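PDB 3ON5: BH1974 protein from Bacillus halodurans, which probably supports the maturation of xanthine dehydrogenase-type enzymes by handling their molybdenum cofactor. Local coordinates for residues A39-V44 with E52-L57; H43-S48 with N112-V117; R127-R132 with F168-S173; T193-P198 with A347-S352. All coordinates share one frame; numbering follows the deposited sequence.

Contact 1 of 4, residues A39-V44 with E52-L57; sequences ATIIHV and EGAMML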
loop_
_atom_site.group_PDB
_atom_site.type_symbol
_atom_site.label_atom_id
_atom_site.label_comp_id
_atom_site.label_asym_id
_atom_site.label_seq_id
_atom_site.Cartn_x
_atom_site.Cartn_y
_atom_site.Cartn_z
ATOM N N ALA A 39 -18.959 8.216 -16.426
ATOM C CA ALA A 39 -18.692 7.720 -17.778
ATOM C C ALA A 39 -19.629 6.587 -18.097
ATOM O O ALA A 39 -19.759 5.672 -17.298
ATOM C CB ALA A 39 -17.251 7.272 -17.920
ATOM N N THR A 40 -20.315 6.662 -19.239
ATOM C CA THR A 40 -21.265 5.637 -19.663
ATOM C C THR A 40 -20.970 5.259 -21.111
ATOM O O THR A 40 -20.820 6.142 -21.962
ATOM C CB THR A 40 -22.715 6.137 -19.474
ATOM O OG1 THR A 40 -22.881 6.608 -18.143
ATOM C CG2 THR A 40 -23.758 5.067 -19.752
ATOM N N ILE A 41 -20.888 3.945 -21.383
ATOM C CA ILE A 41 -20.705 3.447 -22.747
ATOM C C ILE A 41 -22.076 3.512 -23.417
ATOM O O ILE A 41 -22.936 2.676 -23.131
ATOM C CB ILE A 41 -20.060 2.036 -22.817
ATOM C CG1 ILE A 41 -18.723 1.998 -22.091
ATOM C CG2 ILE A 41 -19.862 1.654 -24.257
ATOM C CD1 ILE A 41 -18.154 0.611 -21.996
ATOM N N ILE A 42 -22.285 4.533 -24.262
ATOM C CA ILE A 42 -23.569 4.771 -24.926
ATOM C C ILE A 42 -23.617 4.071 -26.292
ATOM O O ILE A 42 -24.705 3.991 -26.875
ATOM C CB ILE A 42 -23.878 6.279 -25.076
ATOM C CG1 ILE A 42 -22.790 7.010 -25.918
ATOM C CG2 ILE A 42 -24.089 6.905 -23.690
ATOM C CD1 ILE A 42 -23.042 8.455 -26.213
ATOM N N HIS A 43 -22.463 3.576 -26.808
ATOM C CA HIS A 43 -22.411 2.836 -28.076
ATOM C C HIS A 43 -21.134 2.002 -28.181
ATOM O O HIS A 43 -20.065 2.409 -27.701
ATOM C CB HIS A 43 -22.515 3.763 -29.288
ATOM C CG HIS A 43 -22.825 3.034 -30.562
ATOM N ND1 HIS A 43 -24.055 2.403 -30.754
ATOM C CD2 HIS A 43 -22.085 2.900 -31.694
ATOM C CE1 HIS A 43 -24.004 1.881 -31.973
ATOM N NE2 HIS A 43 -22.847 2.165 -32.583
ATOM N N VAL A 44 -21.266 0.815 -28.802
ATOM C CA VAL A 44 -20.173 -0.124 -29.042
ATOM C C VAL A 44 -20.284 -0.642 -30.459
ATOM O O VAL A 44 -21.357 -1.079 -30.885
ATOM C CB VAL A 44 -20.127 -1.299 -28.023
ATOM C CG1 VAL A 44 -19.107 -2.362 -28.419
ATOM C CG2 VAL A 44 -19.811 -0.814 -26.635
ATOM N N GLU A 52 -22.656 -2.045 -24.015
ATOM C CA GLU A 52 -23.310 -0.743 -24.009
ATOM C C GLU A 52 -24.174 -0.646 -22.749
ATOM O O GLU A 52 -24.935 -1.575 -22.463
ATOM C CB GLU A 52 -24.136 -0.550 -25.299
ATOM C CG GLU A 52 -24.873 0.778 -25.366
ATOM C CD GLU A 52 -25.839 0.942 -26.523
ATOM O OE1 GLU A 52 -25.394 0.878 -27.695
ATOM O OE2 GLU A 52 -27.033 1.210 -26.247
ATOM N N GLY A 53 -24.023 0.451 -22.006
ATOM C CA GLY A 53 -24.751 0.687 -20.762
ATOM C C GLY A 53 -23.862 0.638 -19.534
ATOM O O GLY A 53 -24.284 1.048 -18.444
ATOM N N ALA A 54 -22.624 0.127 -19.712
ATOM C CA ALA A 54 -21.624 0.008 -18.666
ATOM C C ALA A 54 -21.218 1.376 -18.173
ATOM O O ALA A 54 -21.017 2.288 -18.976
ATOM C CB ALA A 54 -20.423 -0.746 -19.179
HETATM N N MSE A 55 -21.126 1.523 -16.850
HETATM C CA MSE A 55 -20.786 2.777 -16.204
HETATM C C MSE A 55 -19.544 2.668 -15.349
HETATM O O MSE A 55 -19.113 1.586 -14.936
HETATM C CB MSE A 55 -21.934 3.271 -15.339
HETATM C CG MSE A 55 -23.112 3.712 -16.124
HETATM SE SE MSE A 55 -24.616 3.806 -14.953
HETATM C CE MSE A 55 -26.009 3.868 -16.421
HETATM N N MSE A 56 -19.011 3.834 -15.041
HETATM C CA MSE A 56 -17.775 4.058 -14.339
HETATM C C MSE A 56 -17.755 5.460 -13.740
HETATM O O MSE A 56 -18.236 6.404 -14.383
HETATM C CB MSE A 56 -16.659 3.885 -15.371
HETATM C CG MSE A 56 -15.324 3.947 -14.806
HETATM SE SE MSE A 56 -14.062 3.863 -16.238
HETATM C CE MSE A 56 -12.546 3.906 -14.938
ATOM N N LEU A 57 -17.176 5.610 -12.543
ATOM C CA LEU A 57 -17.095 6.903 -11.886
ATOM C C LEU A 57 -15.673 7.420 -11.827
ATOM O O LEU A 57 -14.792 6.737 -11.335
ATOM C CB LEU A 57 -17.662 6.819 -10.468
ATOM C CG LEU A 57 -19.178 6.725 -10.351
ATOM C CD1 LEU A 57 -19.589 6.329 -8.941
ATOM C CD2 LEU A 57 -19.855 8.037 -10.749
HETATM O O HOH W 1 -23.903 -0.700 -28.745
#

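Contact 2 of 4, residues H43-S48 with N112-V117; sequences HVEGSS and NGTISV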
loop_
_atom_site.group_PDB
_atom_site.type_symbol
_atom_site.label_atom_id
_atom_site.label_comp_id
_atom_site.label_asym_id
_atom_site.label_seq_id
_atom_site.Cartn_x
_atom_site.Cartn_y
_atom_site.Cartn_z
ATOM N N HIS A 43 -22.463 3.576 -26.808
ATOM C CA HIS A 43 -22.411 2.836 -28.076
ATOM C C HIS A 43 -21.134 2.002 -28.181
ATOM O O HIS A 43 -20.065 2.409 -27.701
ATOM C CB HIS A 43 -22.515 3.763 -29.288
ATOM C CG HIS A 43 -22.825 3.034 -30.562
ATOM N ND1 HIS A 43 -24.055 2.403 -30.754
ATOM C CD2 HIS A 43 -22.085 2.900 -31.694
ATOM C CE1 HIS A 43 -24.004 1.881 -31.973
ATOM N NE2 HIS A 43 -22.847 2.165 -32.583
ATOM N N VAL A 44 -21.266 0.815 -28.802
ATOM C CA VAL A 44 -20.173 -0.124 -29.042
ATOM C C VAL A 44 -20.284 -0.642 -30.459
ATOM O O VAL A 44 -21.357 -1.079 -30.885
ATOM C CB VAL A 44 -20.127 -1.299 -28.023
ATOM C CG1 VAL A 44 -19.107 -2.362 -28.419
ATOM C CG2 VAL A 44 -19.811 -0.814 -26.635
ATOM N N GLU A 45 -19.168 -0.595 -31.177
ATOM C CA GLU A 45 -19.014 -1.141 -32.514
ATOM C C GLU A 45 -17.872 -2.152 -32.447
ATOM O O GLU A 45 -16.769 -1.789 -32.051
ATOM C CB GLU A 45 -18.777 -0.025 -33.542
ATOM C CG GLU A 45 -19.978 0.880 -33.754
ATOM C CD GLU A 45 -19.783 2.115 -34.617
ATOM O OE1 GLU A 45 -18.641 2.629 -34.695
ATOM O OE2 GLU A 45 -20.794 2.602 -35.178
ATOM N N GLY A 46 -18.160 -3.419 -32.717
ATOM C CA GLY A 46 -17.156 -4.480 -32.673
ATOM C C GLY A 46 -16.951 -5.107 -31.315
ATOM O O GLY A 46 -17.916 -5.300 -30.571
ATOM N N SER A 47 -15.682 -5.432 -30.991
ATOM C CA SER A 47 -15.283 -6.087 -29.740
ATOM C C SER A 47 -14.833 -5.092 -28.680
ATOM O O SER A 47 -14.049 -4.186 -28.954
ATOM C CB SER A 47 -14.161 -7.088 -29.987
ATOM O OG SER A 47 -14.639 -8.260 -30.626
ATOM N N SER A 48 -15.310 -5.300 -27.444
ATOM C CA SER A 48 -14.975 -4.485 -26.267
ATOM C C SER A 48 -15.164 -5.286 -24.980
ATOM O O SER A 48 -16.039 -6.172 -24.934
ATOM C CB SER A 48 -15.819 -3.216 -26.221
ATOM O OG SER A 48 -17.204 -3.516 -26.187
ATOM N N ASN A 112 -10.465 -5.172 -31.187
ATOM C CA ASN A 112 -10.938 -4.695 -32.485
ATOM C C ASN A 112 -12.369 -4.185 -32.334
ATOM O O ASN A 112 -13.340 -4.859 -32.692
ATOM C CB ASN A 112 -10.829 -5.800 -33.542
ATOM C CG ASN A 112 -11.190 -5.364 -34.936
ATOM O OD1 ASN A 112 -11.089 -4.195 -35.322
ATOM N ND2 ASN A 112 -11.591 -6.311 -35.737
ATOM N N GLY A 113 -12.463 -2.995 -31.761
ATOM C CA GLY A 113 -13.715 -2.315 -31.481
ATOM C C GLY A 113 -13.565 -0.822 -31.315
ATOM O O GLY A 113 -12.456 -0.313 -31.141
ATOM N N THR A 114 -14.693 -0.118 -31.389
ATOM C CA THR A 114 -14.804 1.321 -31.275
ATOM C C THR A 114 -15.911 1.615 -30.272
ATOM O O THR A 114 -17.052 1.172 -30.461
ATOM C CB THR A 114 -15.042 1.924 -32.656
ATOM O OG1 THR A 114 -13.973 1.531 -33.530
ATOM C CG2 THR A 114 -15.149 3.435 -32.616
ATOM N N ILE A 115 -15.568 2.319 -29.176
ATOM C CA ILE A 115 -16.556 2.639 -28.146
ATOM C C ILE A 115 -16.760 4.157 -28.058
ATOM O O ILE A 115 -15.822 4.939 -28.246
ATOM C CB ILE A 115 -16.238 2.050 -26.730
ATOM C CG1 ILE A 115 -14.977 2.660 -26.063
ATOM C CG2 ILE A 115 -16.226 0.515 -26.756
ATOM C CD1 ILE A 115 -14.735 2.224 -24.600
ATOM N N SER A 116 -18.016 4.544 -27.760
ATOM C CA SER A 116 -18.482 5.908 -27.525
ATOM C C SER A 116 -18.806 6.059 -26.016
ATOM O O SER A 116 -19.736 5.417 -25.481
ATOM C CB SER A 116 -19.685 6.226 -28.414
ATOM O OG SER A 116 -19.453 5.915 -29.782
ATOM N N VAL A 117 -17.987 6.855 -25.323
ATOM C CA VAL A 117 -18.126 7.094 -23.887
ATOM C C VAL A 117 -18.735 8.477 -23.673
ATOM O O VAL A 117 -18.213 9.456 -24.212
ATOM C CB VAL A 117 -16.753 6.953 -23.155
ATOM C CG1 VAL A 117 -16.904 7.113 -21.642
ATOM C CG2 VAL A 117 -16.072 5.627 -23.494
#

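Contact 3 of 4, residues R127-R132 with F168-S173; sequences RQHLKR and FGEWHS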
loop_
_atom_site.group_PDB
_atom_site.type_symbol
_atom_site.label_atom_id
_atom_site.label_comp_id
_atom_site.label_asym_id
_atom_site.label_seq_id
_atom_site.Cartn_x
_atom_site.Cartn_y
_atom_site.Cartn_z
ATOM N N ARG A 127 -26.800 14.667 -8.885
ATOM C CA ARG A 127 -26.508 14.028 -7.594
ATOM C C ARG A 127 -27.820 13.725 -6.870
ATOM O O ARG A 127 -28.040 12.603 -6.403
ATOM C CB ARG A 127 -25.596 14.927 -6.738
ATOM C CG ARG A 127 -25.203 14.319 -5.408
ATOM C CD ARG A 127 -24.806 15.368 -4.394
ATOM N NE ARG A 127 -24.964 14.886 -3.011
ATOM C CZ ARG A 127 -26.102 14.919 -2.306
ATOM N NH1 ARG A 127 -27.223 15.389 -2.852
ATOM N NH2 ARG A 127 -26.130 14.463 -1.060
ATOM N N GLN A 128 -28.713 14.724 -6.837
ATOM C CA GLN A 128 -30.024 14.659 -6.202
ATOM C C GLN A 128 -30.913 13.618 -6.912
ATOM O O GLN A 128 -31.518 12.795 -6.236
ATOM C CB GLN A 128 -30.657 16.052 -6.236
ATOM C CG GLN A 128 -31.936 16.225 -5.409
ATOM C CD GLN A 128 -32.489 17.642 -5.496
ATOM O OE1 GLN A 128 -32.496 18.305 -6.567
ATOM N NE2 GLN A 128 -33.004 18.107 -4.368
ATOM N N HIS A 129 -30.949 13.625 -8.264
ATOM C CA HIS A 129 -31.762 12.696 -9.052
ATOM C C HIS A 129 -31.305 11.248 -8.873
ATOM O O HIS A 129 -32.149 10.372 -8.699
ATOM C CB HIS A 129 -31.750 13.051 -10.536
ATOM C CG HIS A 129 -32.318 14.400 -10.845
ATOM N ND1 HIS A 129 -33.567 14.790 -10.369
ATOM C CD2 HIS A 129 -31.838 15.373 -11.657
ATOM C CE1 HIS A 129 -33.770 16.005 -10.848
ATOM N NE2 HIS A 129 -32.765 16.396 -11.637
ATOM N N LEU A 130 -29.989 10.999 -8.887
ATOM C CA LEU A 130 -29.428 9.658 -8.711
ATOM C C LEU A 130 -29.668 9.145 -7.269
ATOM O O LEU A 130 -29.877 7.946 -7.079
ATOM C CB LEU A 130 -27.940 9.651 -9.057
ATOM C CG LEU A 130 -27.598 9.942 -10.525
ATOM C CD1 LEU A 130 -26.120 10.124 -10.714
ATOM C CD2 LEU A 130 -28.163 8.881 -11.473
ATOM N N LYS A 131 -29.699 10.052 -6.267
ATOM C CA LYS A 131 -29.997 9.687 -4.879
ATOM C C LYS A 131 -31.451 9.200 -4.808
ATOM O O LYS A 131 -31.722 8.242 -4.096
ATOM C CB LYS A 131 -29.727 10.869 -3.926
ATOM C CG LYS A 131 -29.858 10.576 -2.425
ATOM C CD LYS A 131 -31.254 10.904 -1.868
ATOM C CE LYS A 131 -31.411 10.740 -0.369
ATOM N NZ LYS A 131 -31.265 9.327 0.081
ATOM N N ARG A 132 -32.364 9.822 -5.590
ATOM C CA ARG A 132 -33.779 9.462 -5.676
ATOM C C ARG A 132 -33.929 8.110 -6.382
ATOM O O ARG A 132 -34.767 7.313 -5.968
ATOM C CB ARG A 132 -34.587 10.556 -6.393
ATOM C CG ARG A 132 -36.094 10.422 -6.198
ATOM C CD ARG A 132 -36.846 11.641 -6.679
ATOM N NE ARG A 132 -38.290 11.528 -6.446
ATOM C CZ ARG A 132 -39.179 12.465 -6.775
ATOM N NH1 ARG A 132 -38.783 13.596 -7.354
ATOM N NH2 ARG A 132 -40.472 12.279 -6.529
ATOM N N PHE A 168 -39.012 11.892 -13.290
ATOM C CA PHE A 168 -38.237 12.984 -12.689
ATOM C C PHE A 168 -36.908 13.183 -13.437
ATOM O O PHE A 168 -36.570 12.376 -14.298
ATOM C CB PHE A 168 -37.990 12.749 -11.200
ATOM C CG PHE A 168 -37.219 11.528 -10.789
ATOM C CD1 PHE A 168 -37.873 10.332 -10.522
ATOM C CD2 PHE A 168 -35.852 11.601 -10.540
ATOM C CE1 PHE A 168 -37.164 9.213 -10.065
ATOM C CE2 PHE A 168 -35.141 10.473 -10.108
ATOM C CZ PHE A 168 -35.806 9.293 -9.855
ATOM N N GLY A 169 -36.205 14.278 -13.150
ATOM C CA GLY A 169 -34.939 14.591 -13.806
ATOM C C GLY A 169 -34.871 15.982 -14.404
ATOM O O GLY A 169 -35.417 16.925 -13.827
ATOM N N GLU A 170 -34.191 16.126 -15.557
ATOM C CA GLU A 170 -34.045 17.401 -16.266
ATOM C C GLU A 170 -34.651 17.257 -17.672
ATOM O O GLU A 170 -33.959 17.350 -18.692
ATOM C CB GLU A 170 -32.571 17.871 -16.309
ATOM C CG GLU A 170 -31.968 18.154 -14.942
ATOM C CD GLU A 170 -32.615 19.223 -14.090
ATOM O OE1 GLU A 170 -32.983 20.286 -14.639
ATOM O OE2 GLU A 170 -32.692 19.021 -12.857
ATOM N N TRP A 171 -35.968 17.002 -17.698
ATOM C CA TRP A 171 -36.742 16.801 -18.920
ATOM C C TRP A 171 -37.745 17.931 -19.066
ATOM O O TRP A 171 -38.694 18.047 -18.283
ATOM C CB TRP A 171 -37.433 15.432 -18.903
ATOM C CG TRP A 171 -37.911 14.989 -20.256
ATOM C CD1 TRP A 171 -39.139 15.209 -20.813
ATOM C CD2 TRP A 171 -37.150 14.265 -21.234
ATOM N NE1 TRP A 171 -39.199 14.644 -22.067
ATOM C CE2 TRP A 171 -37.989 14.065 -22.356
ATOM C CE3 TRP A 171 -35.853 13.727 -21.256
ATOM C CZ2 TRP A 171 -37.555 13.386 -23.509
ATOM C CZ3 TRP A 171 -35.423 13.067 -22.399
ATOM C CH2 TRP A 171 -36.268 12.898 -23.506
ATOM N N HIS A 172 -37.521 18.781 -20.060
ATOM C CA HIS A 172 -38.373 19.938 -20.262
ATOM C C HIS A 172 -39.406 19.727 -21.373
ATOM O O HIS A 172 -40.448 20.378 -21.306
ATOM C CB HIS A 172 -37.528 21.179 -20.585
ATOM C CG HIS A 172 -36.677 21.051 -21.811
ATOM N ND1 HIS A 172 -37.212 21.197 -23.090
ATOM C CD2 HIS A 172 -35.340 20.881 -21.918
ATOM C CE1 HIS A 172 -36.193 21.049 -23.924
ATOM N NE2 HIS A 172 -35.045 20.862 -23.267
ATOM N N SER A 173 -39.121 18.925 -22.418
ATOM C CA SER A 173 -40.103 18.744 -23.483
ATOM C C SER A 173 -41.278 17.914 -22.936
ATOM O O SER A 173 -41.538 17.899 -21.727
ATOM C CB SER A 173 -39.480 18.111 -24.729
ATOM O OG SER A 173 -39.145 16.744 -24.559
#

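Contact 4 of 4, residues T193-P198 with A347-S352; sequences THIYSP and ASSPFS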
loop_
_atom_site.group_PDB
_atom_site.type_symbol
_atom_site.label_atom_id
_atom_site.label_comp_id
_atom_site.label_asym_id
_atom_site.label_seq_id
_atom_site.Cartn_x
_atom_site.Cartn_y
_atom_site.Cartn_z
ATOM N N THR A 193 -30.921 4.751 -23.541
ATOM C CA THR A 193 -31.805 4.254 -22.494
ATOM C C THR A 193 -31.083 3.211 -21.671
ATOM O O THR A 193 -30.227 2.484 -22.180
ATOM C CB THR A 193 -33.116 3.686 -23.067
ATOM O OG1 THR A 193 -32.818 2.613 -23.962
ATOM C CG2 THR A 193 -33.974 4.746 -23.750
ATOM N N HIS A 194 -31.441 3.139 -20.392
ATOM C CA HIS A 194 -30.890 2.216 -19.423
ATOM C C HIS A 194 -31.875 2.005 -18.298
ATOM O O HIS A 194 -32.442 2.970 -17.792
ATOM C CB HIS A 194 -29.556 2.750 -18.886
ATOM C CG HIS A 194 -28.924 1.850 -17.880
ATOM N ND1 HIS A 194 -28.052 0.842 -18.261
ATOM C CD2 HIS A 194 -29.077 1.819 -16.540
ATOM C CE1 HIS A 194 -27.700 0.237 -17.141
ATOM N NE2 HIS A 194 -28.287 0.793 -16.078
ATOM N N ILE A 195 -32.053 0.756 -17.874
ATOM C CA ILE A 195 -32.963 0.444 -16.783
ATOM C C ILE A 195 -32.167 0.186 -15.541
ATOM O O ILE A 195 -31.296 -0.690 -15.509
ATOM C CB ILE A 195 -33.907 -0.745 -17.094
ATOM C CG1 ILE A 195 -34.671 -0.507 -18.420
ATOM C CG2 ILE A 195 -34.868 -1.007 -15.911
ATOM C CD1 ILE A 195 -35.516 -1.618 -18.897
ATOM N N TYR A 196 -32.488 0.952 -14.508
ATOM C CA TYR A 196 -31.901 0.787 -13.199
ATOM C C TYR A 196 -32.762 -0.171 -12.455
ATOM O O TYR A 196 -33.917 0.161 -12.200
ATOM C CB TYR A 196 -31.770 2.132 -12.482
ATOM C CG TYR A 196 -30.715 3.046 -13.058
ATOM C CD1 TYR A 196 -29.377 2.949 -12.657
ATOM C CD2 TYR A 196 -31.058 4.068 -13.940
ATOM C CE1 TYR A 196 -28.407 3.831 -13.139
ATOM C CE2 TYR A 196 -30.095 4.951 -14.435
ATOM C CZ TYR A 196 -28.771 4.826 -14.036
ATOM O OH TYR A 196 -27.847 5.721 -14.515
ATOM N N SER A 197 -32.290 -1.404 -12.212
ATOM C CA SER A 197 -33.166 -2.333 -11.471
ATOM C C SER A 197 -32.575 -2.725 -10.124
ATOM O O SER A 197 -31.358 -2.634 -9.944
ATOM C CB SER A 197 -33.450 -3.596 -12.274
ATOM O OG SER A 197 -34.489 -3.398 -13.220
ATOM N N PRO A 198 -33.391 -3.181 -9.142
ATOM C CA PRO A 198 -32.793 -3.630 -7.869
ATOM C C PRO A 198 -32.083 -4.984 -8.050
ATOM O O PRO A 198 -32.204 -5.639 -9.095
ATOM C CB PRO A 198 -33.997 -3.726 -6.915
ATOM C CG PRO A 198 -35.190 -3.204 -7.685
ATOM C CD PRO A 198 -34.855 -3.368 -9.131
ATOM N N ALA A 347 -35.815 -9.296 -23.552
ATOM C CA ALA A 347 -37.161 -8.745 -23.760
ATOM C C ALA A 347 -38.126 -9.205 -22.615
ATOM O O ALA A 347 -39.287 -9.566 -22.854
ATOM C CB ALA A 347 -37.689 -9.168 -25.128
ATOM N N SER A 348 -37.606 -9.171 -21.363
ATOM C CA SER A 348 -38.279 -9.509 -20.104
ATOM C C SER A 348 -38.058 -8.360 -19.075
ATOM O O SER A 348 -37.997 -8.601 -17.862
ATOM C CB SER A 348 -37.774 -10.852 -19.575
ATOM N N SER A 349 -37.949 -7.104 -19.586
ATOM C CA SER A 349 -37.747 -5.888 -18.788
ATOM C C SER A 349 -39.040 -5.513 -18.033
ATOM O O SER A 349 -40.130 -5.864 -18.506
ATOM C CB SER A 349 -37.286 -4.725 -19.668
ATOM O OG SER A 349 -38.312 -4.169 -20.475
ATOM N N PRO A 350 -38.964 -4.808 -16.869
ATOM C CA PRO A 350 -40.211 -4.441 -16.166
ATOM C C PRO A 350 -40.950 -3.285 -16.849
ATOM O O PRO A 350 -42.083 -3.012 -16.481
ATOM C CB PRO A 350 -39.747 -4.035 -14.759
ATOM C CG PRO A 350 -38.244 -4.116 -14.764
ATOM C CD PRO A 350 -37.769 -4.292 -16.164
ATOM N N PHE A 351 -40.316 -2.618 -17.837
ATOM C CA PHE A 351 -40.882 -1.491 -18.585
ATOM C C PHE A 351 -41.235 -1.921 -20.026
ATOM O O PHE A 351 -41.314 -1.087 -20.932
ATOM C CB PHE A 351 -39.902 -0.297 -18.589
ATOM C CG PHE A 351 -39.631 0.276 -17.218
ATOM C CD1 PHE A 351 -40.485 1.220 -16.661
ATOM C CD2 PHE A 351 -38.535 -0.141 -16.478
ATOM C CE1 PHE A 351 -40.249 1.732 -15.387
ATOM C CE2 PHE A 351 -38.301 0.374 -15.203
ATOM C CZ PHE A 351 -39.158 1.307 -14.668
ATOM N N SER A 352 -41.472 -3.226 -20.219
ATOM C CA SER A 352 -41.855 -3.812 -21.504
ATOM C C SER A 352 -43.284 -3.447 -21.834
ATOM O O SER A 352 -43.596 -3.175 -22.999
ATOM C CB SER A 352 -41.689 -5.328 -21.467
ATOM O OG SER A 352 -42.411 -5.889 -20.380
#

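Contact 1 of 4, residues A39-V44 with E52-L57
Thr40 and Met55, a selenomethionine, stand side by side on one face of the sheet and point the same way, a non-hydrogen-bonded antiparallel pair with CA atoms 4.5 Å apart. Met55 CG passes both branches of Thr40, coming to 3.5 Å from OG1 and slightly farther from CG2. Because Thr40 CG2 sits anti to the backbone N, with OG1 beside that N, the two branches together line the selenomethionine chain, whose far end goes on to His194 and Tyr196 of strand 191-196. The other face carries Ala39 and the second selenomethionine, Met56. Ala39 CB lies 4.3 Å from Met56 CB, after which the Met56 chain leads away from the strand; both residues also touch Leu68.

The backbone beneath is that of a beta hairpin between strands 36-46 and 55-59, the two short segments running at 161° to each other. Ala39 N donates an almost straight bond of 2.8 Å to Met56 O, while the return bond from Met56 N to Ala39 O is weak. Pairing carries on beyond the strand proper: Ile41 N bonds Ala54 O, and Gly53 N approaches Ile41 O in the carbonyl plane at 2.7 Å. Beside these bonds Ile41 CD1 packs on Ala54 CB at 3.9 Å.

Farther along, Ile42 and His43 both face Ser116, a classic beta bulge. Glu52, with CG anti to its backbone N (chi1 179°), stretches alongside the Ile41 and Ile42 carbonyls, and its carboxylate crosses the His43 ring obliquely, the planes 41° apart and OE1 3.7 Å from ND1.

Contact 2 of 4, residues H43-S48 with N112-V117
Antiparallel strand pairing joins His43-Gly46 to Gly113-Ser116 near the surface end of strand 36-46, the central strand of a five-stranded antiparallel sheet, which lies between 55-59 and 113-121. The register is fixed by the Glu45-Thr114 pair, which exchanges two bonds: Thr114 N reaches Glu45 O at 2.7 Å in the carbonyl plane, and Glu45 N answers to Thr114 O. On one flank Ser116 N gives a nearly straight bond to His43 O of 3.0 Å. On the other, Ser47 N donates to Asn112 O from above the carbonyl plane, 40° out of it, as the chain leaves the strand. Asn112 ND2 forms a weak hydrogen bond with Glu298 of the second subunit.

Gly46 and Gly113 bring their CA atoms to 4.2 Å; a CB on Gly113 would probably collide with Ser47 O. Val44 and Ile115 share one face, lying side by side with their CG2 atoms 3.8 Å apart. Ile115 CG2, anti to its own carbonyl carbon, also meets Ser48 CB, whereas the end of the side chain leads away from strand 43-46; Ile115 also touches Leu73 of helix 73-87. Ser48 OG is hydrogen-bonded to Arg50 O.

His43, Glu45, Thr114 and Ser116 occupy the more exposed face. On this face Glu45 brings its carboxylate to the edge of the imidazole, in plane, and His43 NE2 makes a weak bond of 3.3 Å to Glu45 OE2.

Contact 3 of 4, residues R127-R132 with F168-S173
A histidine-carboxylate hydrogen bond, accompanied by an arginine laid over a phenylalanine ring, ties helix 124-139 to the corner where the chain leaves edge strand 167-168. His129 NE2 donates to Glu170 OE2 at 2.9 Å with an N-H...O angle of 172°. The acceptor lies in the plane of the imidazole, but the histidine meets OE2 on the anti side of the carboxylate, and the two flat groups are turned 46° apart. Glu170 reaches this position through a chain bent at chi2.

One face of the imidazole is covered by Gly169 CA, in a CH-pi contact 3.5 Å from the ring centroid, which limits how the ring can turn. Gly169 stands at the corner with a positive phi of 128°, where a side chain would press on the preceding carbonyl. An alanine in place of His129 would remove both the NE2 donor and the ring face, and would probably leave Glu170 without its mate here and Gly169 without its cover.

Nearly one turn further along the helix, Arg132 lies across Phe168. Its extended chain, starting with CG anti to the backbone N, puts CD over the ring at 3.9 Å from the centroid. The guanidinium continues nearly parallel to the ring, and Arg132 CZ lies 4.9 Å from the Phe168 ring centroid, an off-centre cation-pi contact. At its edge the same ring meets His129 O, while Phe160, Val133 and Tyr136 help to bury it. Both elements fall in the BH1974-like central domain: a helix packed by its side chains on the edge strand, and the corner after it, of an antiparallel sheet, an alpha+beta arrangement.

Contact 4 of 4, residues T193-P198 with A347-S352
Ile195, on an outermost strand, 191-196, of the four-stranded antiparallel sheet, packs against a type I beta turn, Ser349-Ser352, in the C-terminal tail. The tail follows the last helix, 326-343, so the chain comes back to the central-domain sheet after the whole parallel, Rossmann-type sheet has been built. The tight part is apolar and centres on two branches of one side chain. Ile195 CG2, anti to the backbone N, meets the edge of the Phe351 ring near its plane, 3.8 Å from CE2. CD1, at the end of the other branch, touches Ser349 CB at 3.7 Å. The side chains of Ile195 and Phe351 run past each other in opposite directions, and Phe351 is further buried against Lys141 and Ser142. An alanine in place of Ile195 would lack both branches, and a gap would probably open beside Phe351 and Ser349, leaving the tail less firmly held on the strand.

Contact thins toward the solvent side. Pro350, exposed, lies with CD 4.4 Å from Ile195 CG2, and its CG comes only to 4.1 Å from Ser197 OG, a hydroxyl that is hydrogen-bonded with Ser142 OG. Farther back the tail leaves the strand altogether, and Ala347 is poorly ordered. What shapes the tail locally is its own turn: the backbone bond from Ser352 N to Ser349 O is weak, but Ser352 OG donates to the same Ser349 O at 3.0 Å.

In the fold
Contacts 1 and 2 use opposite edges of one strand, 36-46, and share His43 and Val44; their centres are about 10 Å apart, and Ile42 N probably bonds Ser116 O between them. Both rest on backbone hydrogen bonds, but contact 1 is partly buried, with buried selenomethionines on both faces, whereas contact 2 lies at the surface and carries more polar side chains. Contacts 3 and 4, also at the surface, depend on side chains instead: contact 3 on a charged and aromatic cluster, contact 4 mainly on apolar packing, without a hydrogen bond between its segments. Contact 4 uses the strand on which contact 1 packs. Contacts 2 and 3 lie far apart, their centres about 28 Å from each other.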